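Local coordinates for esterase A (Caulobacter crescentus, PDB 5GKV), which is a penicillin-binding protein homologue of the serine beta-lactamase family and probably hydrolyses ester bonds, at residues A[80-93]-A[169-182]. Numbering follows the deposited sequence.
Sequences STTKAVAALLIARL and YHPVTYGYLAGEIF
Lys83 and Tyr169 meet where the Ser-x-x-Lys motif of the beta-lactamase and penicillin-binding protein fold, here Ser80-Thr-Thr-Lys83, faces the Tyr-x-Pro segment before helix 173-186. By analogy with class C enzymes and family VIII esterases, Ser80 is probably the nucleophile, with Lys83 and Tyr169 beside it. The Lys83 side chain can be followed outward over Tyr174. Lys83 CB and Lys83 CG both lie 3.6 Å from Tyr174 CE1; Lys83 CD then sits over one face of that ring, 3.9 Å from the centroid and 25° off its normal, a CH-pi contact displaced toward the rim. Lys83 CE touches Tyr169 OH and His170 O. A bend at the last torsion (chi4 68°), after two extended ones, brings Lys83 NZ to Tyr169 OH at 2.8 Å and to Pro171 O at 2.7 Å, and Ser263 O accepts a third hydrogen bond. Three acceptors therefore hold Lys83 NZ in place. Ser80 CB lies at the edge of the Tyr169 ring, while Ser80 OG, in the conformer described (one of two modelled), is hydrogen-bonded to Ser341 O.

Further along, the short helix segments run nearly parallel, at 24° and 10.0 Å between axes. Small side chains fit this approach: Ala86 CB is 4.4 Å from Ala178 CB. Toward the C-terminal ends of both segments, Phe182 reaches across to helix 82-95. Leu93 CD1 packs 3.5 Å from Phe182 CD2, while Leu89 O and Ile90 CD1 lie at the ring edge; Met190 touches Phe182 from helix 190-202. Back at the Lys83 end, Tyr174 OH donates to Lys83 O, reaching this carbonyl oxygen from the face opposite Ala87 N.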
ATOM      1  N   SER A  80      -1.526  -3.122   3.594  1.00 15.87           N
ATOM      2  CA  SER A  80      -0.363  -2.980   2.726  0.52 16.92           C
ATOM      3  C   SER A  80      -0.615  -2.074   1.531  1.00 13.36           C
ATOM      4  O   SER A  80       0.336  -1.758   0.818  1.00 14.66           O
ATOM      5  CB  SER A  80       0.132  -4.356   2.265  0.52 17.57           C
ATOM      6  OG  SER A  80      -0.934  -5.221   1.910  0.52 18.09           O
ATOM      7  N   THR A  81      -1.856  -1.622   1.300  1.00 14.02           N
ATOM      8  CA  THR A  81      -2.013  -0.567   0.303  1.00 15.33           C
ATOM      9  C   THR A  81      -1.184   0.652   0.700  1.00 13.75           C
ATOM     10  O   THR A  81      -0.678   1.380  -0.163  1.00 14.92           O
ATOM     11  CB  THR A  81      -3.499  -0.216   0.116  1.00 14.26           C
ATOM     12  OG1 THR A  81      -4.177  -1.375  -0.374  1.00 15.42           O
ATOM     13  CG2 THR A  81      -3.669   0.926  -0.913  1.00 12.08           C
ATOM     14  N   THR A  82      -0.946   0.829   2.005  1.00 14.05           N
ATOM     15  CA  THR A  82      -0.050   1.885   2.488  1.00 13.11           C
ATOM     16  C   THR A  82       1.336   1.844   1.837  1.00 15.35           C
ATOM     17  O   THR A  82       1.973   2.887   1.675  1.00 13.07           O
ATOM     18  CB  THR A  82       0.090   1.767   4.012  1.00 18.08           C
ATOM     19  OG1 THR A  82      -1.222   1.662   4.594  1.00 16.20           O
ATOM     20  CG2 THR A  82       0.829   2.961   4.597  1.00 19.12           C
ATOM     21  N   LYS A  83       1.818   0.657   1.449  1.00 14.90           N
ATOM     22  CA  LYS A  83       3.160   0.551   0.876  1.00 15.11           C
ATOM     23  C   LYS A  83       3.328   1.370  -0.399  1.00 16.13           C
ATOM     24  O   LYS A  83       4.448   1.793  -0.718  1.00 14.90           O
ATOM     25  CB  LYS A  83       3.497  -0.922   0.591  1.00 13.09           C
ATOM     26  CG  LYS A  83       3.555  -1.781   1.854  1.00 17.69           C
ATOM     27  CD  LYS A  83       4.243  -3.114   1.582  1.00 16.28           C
ATOM     28  CE  LYS A  83       4.502  -3.878   2.880  1.00 19.52           C
ATOM     29  NZ  LYS A  83       3.212  -4.347   3.507  1.00 23.93           N
ATOM     30  N   ALA A  84       2.246   1.591  -1.157  1.00 15.23           N
ATOM     31  CA  ALA A  84       2.349   2.457  -2.329  1.00 15.52           C
ATOM     32  C   ALA A  84       2.668   3.888  -1.918  1.00 17.39           C
ATOM     33  O   ALA A  84       3.396   4.598  -2.627  1.00 14.35           O
ATOM     34  CB  ALA A  84       1.048   2.416  -3.146  1.00 16.05           C
ATOM     35  N   VAL A  85       2.133   4.325  -0.769  1.00 14.53           N
ATOM     36  CA  VAL A  85       2.437   5.659  -0.254  1.00 16.29           C
ATOM     37  C   VAL A  85       3.890   5.731   0.205  1.00 16.52           C
ATOM     38  O   VAL A  85       4.602   6.700  -0.091  1.00 17.89           O
ATOM     39  CB  VAL A  85       1.467   6.046   0.883  1.00 14.73           C
ATOM     40  CG1 VAL A  85       1.807   7.475   1.430  1.00 16.55           C
ATOM     41  CG2 VAL A  85       0.013   5.999   0.391  1.00 16.58           C
ATOM     42  N   ALA A  86       4.360   4.704   0.922  1.00 14.27           N
ATOM     43  CA  ALA A  86       5.762   4.676   1.317  1.00 15.37           C
ATOM     44  C   ALA A  86       6.665   4.716   0.092  1.00 15.53           C
ATOM     45  O   ALA A  86       7.679   5.428   0.076  1.00 18.57           O
ATOM     46  CB  ALA A  86       6.041   3.429   2.159  1.00 14.58           C
ATOM     47  N   ALA A  87       6.295   3.976  -0.957  1.00 16.64           N
ATOM     48  CA  ALA A  87       7.122   3.950  -2.157  1.00 18.60           C
ATOM     49  C   ALA A  87       7.191   5.327  -2.800  1.00 16.45           C
ATOM     50  O   ALA A  87       8.267   5.770  -3.218  1.00 16.82           O
ATOM     51  CB  ALA A  87       6.590   2.918  -3.143  1.00 14.14           C
ATOM     52  N   LEU A  88       6.052   6.021  -2.871  1.00 16.37           N
ATOM     53  CA  LEU A  88       6.036   7.370  -3.420  1.00 14.42           C
ATOM     54  C   LEU A  88       6.936   8.303  -2.616  1.00 15.13           C
ATOM     55  O   LEU A  88       7.683   9.098  -3.190  1.00 14.21           O
ATOM     56  CB  LEU A  88       4.592   7.893  -3.454  1.00 15.73           C
ATOM     57  CG  LEU A  88       4.271   9.250  -4.107  1.00 19.33           C
ATOM     58  CD1 LEU A  88       2.783   9.345  -4.295  1.00 25.08           C
ATOM     59  CD2 LEU A  88       4.681  10.430  -3.282  1.00 31.44           C
ATOM     60  N   LEU A  89       6.871   8.233  -1.285  1.00 14.35           N
ATOM     61  CA  LEU A  89       7.679   9.136  -0.467  1.00 15.20           C
ATOM     62  C   LEU A  89       9.168   8.919  -0.711  1.00 17.36           C
ATOM     63  O   LEU A  89       9.931   9.890  -0.807  1.00 17.84           O
ATOM     64  CB  LEU A  89       7.340   8.964   1.014  1.00 18.16           C
ATOM     65  CG  LEU A  89       5.914   9.385   1.393  1.00 18.97           C
ATOM     66  CD1 LEU A  89       5.584   9.025   2.851  1.00 15.55           C
ATOM     67  CD2 LEU A  89       5.728  10.875   1.144  1.00 17.26           C
ATOM     68  N   ILE A  90       9.598   7.659  -0.856  1.00 15.34           N
ATOM     69  CA  ILE A  90      10.996   7.394  -1.194  1.00 19.93           C
ATOM     70  C   ILE A  90      11.305   7.904  -2.597  1.00 16.82           C
ATOM     71  O   ILE A  90      12.338   8.547  -2.824  1.00 19.94           O
ATOM     72  CB  ILE A  90      11.328   5.889  -1.060  1.00 18.84           C
ATOM     73  CG1 ILE A  90      11.318   5.441   0.413  1.00 24.12           C
ATOM     74  CG2 ILE A  90      12.671   5.587  -1.705  1.00 18.74           C
ATOM     75  CD1 ILE A  90      12.421   6.054   1.270  1.00 22.81           C
ATOM     76  N   ALA A  91      10.418   7.610  -3.562  1.00 17.63           N
ATOM     77  CA  ALA A  91      10.632   8.040  -4.943  1.00 18.30           C
ATOM     78  C   ALA A  91      10.865   9.545  -5.033  1.00 21.67           C
ATOM     79  O   ALA A  91      11.668  10.011  -5.857  1.00 18.45           O
ATOM     80  CB  ALA A  91       9.430   7.658  -5.811  1.00 18.06           C
ATOM     81  N   ARG A  92      10.163  10.316  -4.200  1.00 16.77           N
ATOM     82  CA  ARG A  92      10.374  11.765  -4.156  1.00 22.93           C
ATOM     83  C   ARG A  92      11.782  12.125  -3.673  1.00 19.93           C
ATOM     84  O   ARG A  92      12.436  12.998  -4.258  1.00 20.31           O
ATOM     85  CB  ARG A  92       9.309  12.417  -3.273  1.00 18.78           C
ATOM     86  CG  ARG A  92       7.924  12.495  -3.945  1.00 19.52           C
ATOM     87  CD  ARG A  92       6.894  13.168  -3.036  1.00 22.96           C
ATOM     88  NE  ARG A  92       6.951  14.638  -3.043  1.00 31.05           N
ATOM     89  CZ  ARG A  92       7.114  15.397  -1.962  1.00 30.98           C
ATOM     90  NH1 ARG A  92       7.253  14.844  -0.769  1.00 34.28           N
ATOM     91  NH2 ARG A  92       7.146  16.717  -2.070  1.00 31.35           N
ATOM     92  N   LEU A  93      12.257  11.489  -2.589  1.00 18.04           N
ATOM     93  CA  LEU A  93      13.626  11.752  -2.126  1.00 20.85           C
ATOM     94  C   LEU A  93      14.649  11.474  -3.212  1.00 23.42           C
ATOM     95  O   LEU A  93      15.619  12.229  -3.368  1.00 20.56           O
ATOM     96  CB  LEU A  93      13.983  10.909  -0.907  1.00 19.12           C
ATOM     97  CG  LEU A  93      13.297  11.192   0.409  1.00 20.68           C
ATOM     98  CD1 LEU A  93      13.874  10.249   1.475  1.00 23.93           C
ATOM     99  CD2 LEU A  93      13.522  12.650   0.794  1.00 21.97           C
ATOM    100  N   TYR A 169       8.306 -11.209  -0.123  1.00 17.34           N
ATOM    101  CA  TYR A 169       7.544 -10.066   0.365  1.00 17.85           C
ATOM    102  C   TYR A 169       7.692  -9.875   1.871  1.00 16.10           C
ATOM    103  O   TYR A 169       7.561 -10.824   2.645  1.00 18.76           O
ATOM    104  CB  TYR A 169       6.082 -10.281  -0.008  1.00 16.31           C
ATOM    105  CG  TYR A 169       5.138  -9.187   0.445  1.00 17.66           C
ATOM    106  CD1 TYR A 169       5.206  -7.913  -0.109  1.00 18.51           C
ATOM    107  CD2 TYR A 169       4.139  -9.449   1.381  1.00 20.29           C
ATOM    108  CE1 TYR A 169       4.309  -6.907   0.286  1.00 19.38           C
ATOM    109  CE2 TYR A 169       3.239  -8.462   1.771  1.00 21.29           C
ATOM    110  CZ  TYR A 169       3.337  -7.201   1.223  1.00 19.59           C
ATOM    111  OH  TYR A 169       2.443  -6.244   1.617  1.00 18.38           O
ATOM    112  N   HIS A 170       8.003  -8.639   2.276  1.00 17.10           N
ATOM    113  CA  HIS A 170       8.169  -8.209   3.660  1.00 16.87           C
ATOM    114  C   HIS A 170       6.877  -7.538   4.128  1.00 19.14           C
ATOM    115  O   HIS A 170       6.747  -6.317   3.963  1.00 17.74           O
ATOM    116  CB  HIS A 170       9.307  -7.189   3.790  1.00 15.58           C
ATOM    117  CG  HIS A 170      10.679  -7.702   3.444  1.00 15.93           C
ATOM    118  ND1 HIS A 170      10.927  -8.570   2.400  1.00 17.56           N
ATOM    119  CD2 HIS A 170      11.888  -7.412   3.984  1.00 15.69           C
ATOM    120  CE1 HIS A 170      12.227  -8.810   2.330  1.00 16.33           C
ATOM    121  NE2 HIS A 170      12.831  -8.114   3.276  1.00 18.02           N
ATOM    122  N   PRO A 171       5.907  -8.256   4.708  1.00 19.00           N
ATOM    123  CA  PRO A 171       4.594  -7.617   4.948  1.00 17.13           C
ATOM    124  C   PRO A 171       4.619  -6.518   6.007  1.00 18.19           C
ATOM    125  O   PRO A 171       3.864  -5.550   5.882  1.00 20.76           O
ATOM    126  CB  PRO A 171       3.695  -8.789   5.366  1.00 18.30           C
ATOM    127  CG  PRO A 171       4.628  -9.814   5.907  1.00 21.05           C
ATOM    128  CD  PRO A 171       5.907  -9.677   5.100  1.00 16.59           C
ATOM    129  N   VAL A 172       5.443  -6.631   7.042  1.00 17.67           N
ATOM    130  CA  VAL A 172       5.517  -5.630   8.101  1.00 18.31           C
ATOM    131  C   VAL A 172       6.861  -4.904   8.096  1.00 19.76           C
ATOM    132  O   VAL A 172       6.918  -3.675   8.185  1.00 18.65           O
ATOM    133  CB  VAL A 172       5.238  -6.268   9.480  1.00 19.16           C
ATOM    134  CG1 VAL A 172       5.167  -5.188  10.551  1.00 22.86           C
ATOM    135  CG2 VAL A 172       3.957  -7.118   9.439  1.00 18.73           C
ATOM    136  N   THR A 173       7.958  -5.656   7.985  1.00 16.55           N
ATOM    137  CA  THR A 173       9.292  -5.078   8.112  1.00 18.57           C
ATOM    138  C   THR A 173       9.581  -4.026   7.047  1.00 16.71           C
ATOM    139  O   THR A 173      10.375  -3.110   7.293  1.00 19.98           O
ATOM    140  CB  THR A 173      10.347  -6.187   8.049  1.00 13.70           C
ATOM    141  OG1 THR A 173      10.175  -6.926   6.830  1.00 18.13           O
ATOM    142  CG2 THR A 173      10.175  -7.135   9.243  1.00 16.67           C
ATOM    143  N   TYR A 174       8.958  -4.139   5.866  1.00 16.82           N
ATOM    144  CA  TYR A 174       9.174  -3.160   4.800  1.00 17.86           C
ATOM    145  C   TYR A 174       8.928  -1.739   5.276  1.00 17.34           C
ATOM    146  O   TYR A 174       9.624  -0.813   4.852  1.00 18.58           O
ATOM    147  CB  TYR A 174       8.266  -3.473   3.612  1.00 17.05           C
ATOM    148  CG  TYR A 174       8.045  -2.382   2.560  1.00 16.53           C
ATOM    149  CD1 TYR A 174       7.117  -1.366   2.768  1.00 17.45           C
ATOM    150  CD2 TYR A 174       8.691  -2.432   1.318  1.00 18.47           C
ATOM    151  CE1 TYR A 174       6.866  -0.400   1.803  1.00 17.63           C
ATOM    152  CE2 TYR A 174       8.447  -1.465   0.338  1.00 16.55           C
ATOM    153  CZ  TYR A 174       7.513  -0.456   0.589  1.00 20.97           C
ATOM    154  OH  TYR A 174       7.233   0.527  -0.360  1.00 21.27           O
ATOM    155  N   GLY A 175       7.912  -1.538   6.117  1.00 17.59           N
ATOM    156  CA  GLY A 175       7.581  -0.188   6.536  1.00 20.17           C
ATOM    157  C   GLY A 175       8.660   0.426   7.394  1.00 20.85           C
ATOM    158  O   GLY A 175       8.869   1.644   7.364  1.00 19.52           O
ATOM    159  N   TYR A 176       9.372  -0.405   8.159  1.00 19.55           N
ATOM    160  CA  TYR A 176      10.477   0.078   8.968  1.00 21.05           C
ATOM    161  C   TYR A 176      11.723   0.291   8.120  1.00 21.08           C
ATOM    162  O   TYR A 176      12.462   1.259   8.339  1.00 22.72           O
ATOM    163  CB  TYR A 176      10.739  -0.896  10.119  1.00 21.04           C
ATOM    164  CG  TYR A 176       9.537  -1.051  11.028  1.00 23.05           C
ATOM    165  CD1 TYR A 176       8.504  -1.943  10.713  1.00 19.94           C
ATOM    166  CD2 TYR A 176       9.416  -0.291  12.200  1.00 24.23           C
ATOM    167  CE1 TYR A 176       7.401  -2.083  11.538  1.00 23.69           C
ATOM    168  CE2 TYR A 176       8.314  -0.428  13.035  1.00 24.97           C
ATOM    169  CZ  TYR A 176       7.309  -1.326  12.699  1.00 26.44           C
ATOM    170  OH  TYR A 176       6.199  -1.474  13.510  1.00 26.16           O
ATOM    171  N   LEU A 177      11.954  -0.573   7.126  1.00 16.74           N
ATOM    172  CA  LEU A 177      13.064  -0.354   6.204  1.00 20.20           C
ATOM    173  C   LEU A 177      12.885   0.956   5.440  1.00 19.34           C
ATOM    174  O   LEU A 177      13.768   1.824   5.456  1.00 19.70           O
ATOM    175  CB  LEU A 177      13.193  -1.526   5.229  1.00 18.92           C
ATOM    176  CG  LEU A 177      13.535  -2.898   5.814  1.00 22.65           C
ATOM    177  CD1 LEU A 177      13.708  -3.929   4.689  1.00 18.88           C
ATOM    178  CD2 LEU A 177      14.779  -2.803   6.685  1.00 20.98           C
ATOM    179  N   ALA A 178      11.747   1.100   4.750  1.00 20.08           N
ATOM    180  CA  ALA A 178      11.454   2.328   4.018  1.00 20.55           C
ATOM    181  C   ALA A 178      11.393   3.529   4.954  1.00 19.75           C
ATOM    182  O   ALA A 178      11.931   4.597   4.639  1.00 18.72           O
ATOM    183  CB  ALA A 178      10.135   2.189   3.253  1.00 16.08           C
ATOM    184  N   GLY A 179      10.739   3.369   6.108  1.00 18.68           N
ATOM    185  CA  GLY A 179      10.528   4.504   6.991  1.00 20.88           C
ATOM    186  C   GLY A 179      11.826   5.027   7.573  1.00 20.01           C
ATOM    187  O   GLY A 179      11.999   6.237   7.741  1.00 20.72           O
ATOM    188  N   GLU A 180      12.755   4.128   7.888  1.00 17.86           N
ATOM    189  CA  GLU A 180      13.975   4.555   8.559  1.00 17.31           C
ATOM    190  C   GLU A 180      14.950   5.167   7.564  1.00 17.80           C
ATOM    191  O   GLU A 180      15.630   6.145   7.886  1.00 17.98           O
ATOM    192  CB  GLU A 180      14.598   3.369   9.314  1.00 20.85           C
ATOM    193  CG  GLU A 180      15.875   3.681  10.081  1.00 22.46           C
ATOM    194  CD  GLU A 180      15.681   4.641  11.241  1.00 25.28           C
ATOM    195  OE1 GLU A 180      14.536   5.073  11.500  1.00 22.73           O
ATOM    196  OE2 GLU A 180      16.698   4.975  11.895  1.00 29.81           O
ATOM    197  N   ILE A 181      15.016   4.619   6.350  1.00 19.04           N
ATOM    198  CA  ILE A 181      15.761   5.274   5.277  1.00 16.97           C
ATOM    199  C   ILE A 181      15.235   6.690   5.076  1.00 20.32           C
ATOM    200  O   ILE A 181      16.001   7.668   5.049  1.00 18.70           O
ATOM    201  CB  ILE A 181      15.668   4.451   3.980  1.00 18.15           C
ATOM    202  CG1 ILE A 181      16.377   3.090   4.131  1.00 18.78           C
ATOM    203  CG2 ILE A 181      16.250   5.237   2.797  1.00 21.58           C
ATOM    204  CD1 ILE A 181      16.078   2.154   2.975  1.00 17.15           C
ATOM    205  N   PHE A 182      13.905   6.822   4.977  1.00 18.42           N
ATOM    206  CA  PHE A 182      13.292   8.141   4.809  1.00 19.48           C
ATOM    207  C   PHE A 182      13.661   9.083   5.954  1.00 19.37           C
ATOM    208  O   PHE A 182      14.083  10.225   5.725  1.00 21.19           O
ATOM    209  CB  PHE A 182      11.767   8.012   4.719  1.00 16.83           C
ATOM    210  CG  PHE A 182      11.086   9.321   4.438  1.00 15.62           C
ATOM    211  CD1 PHE A 182      10.700  10.154   5.471  1.00 19.41           C
ATOM    212  CD2 PHE A 182      10.860   9.721   3.136  1.00 19.82           C
ATOM    213  CE1 PHE A 182      10.097  11.372   5.198  1.00 20.62           C
ATOM    214  CE2 PHE A 182      10.268  10.933   2.858  1.00 17.37           C
ATOM    215  CZ  PHE A 182       9.889  11.757   3.893  1.00 18.80           C
TER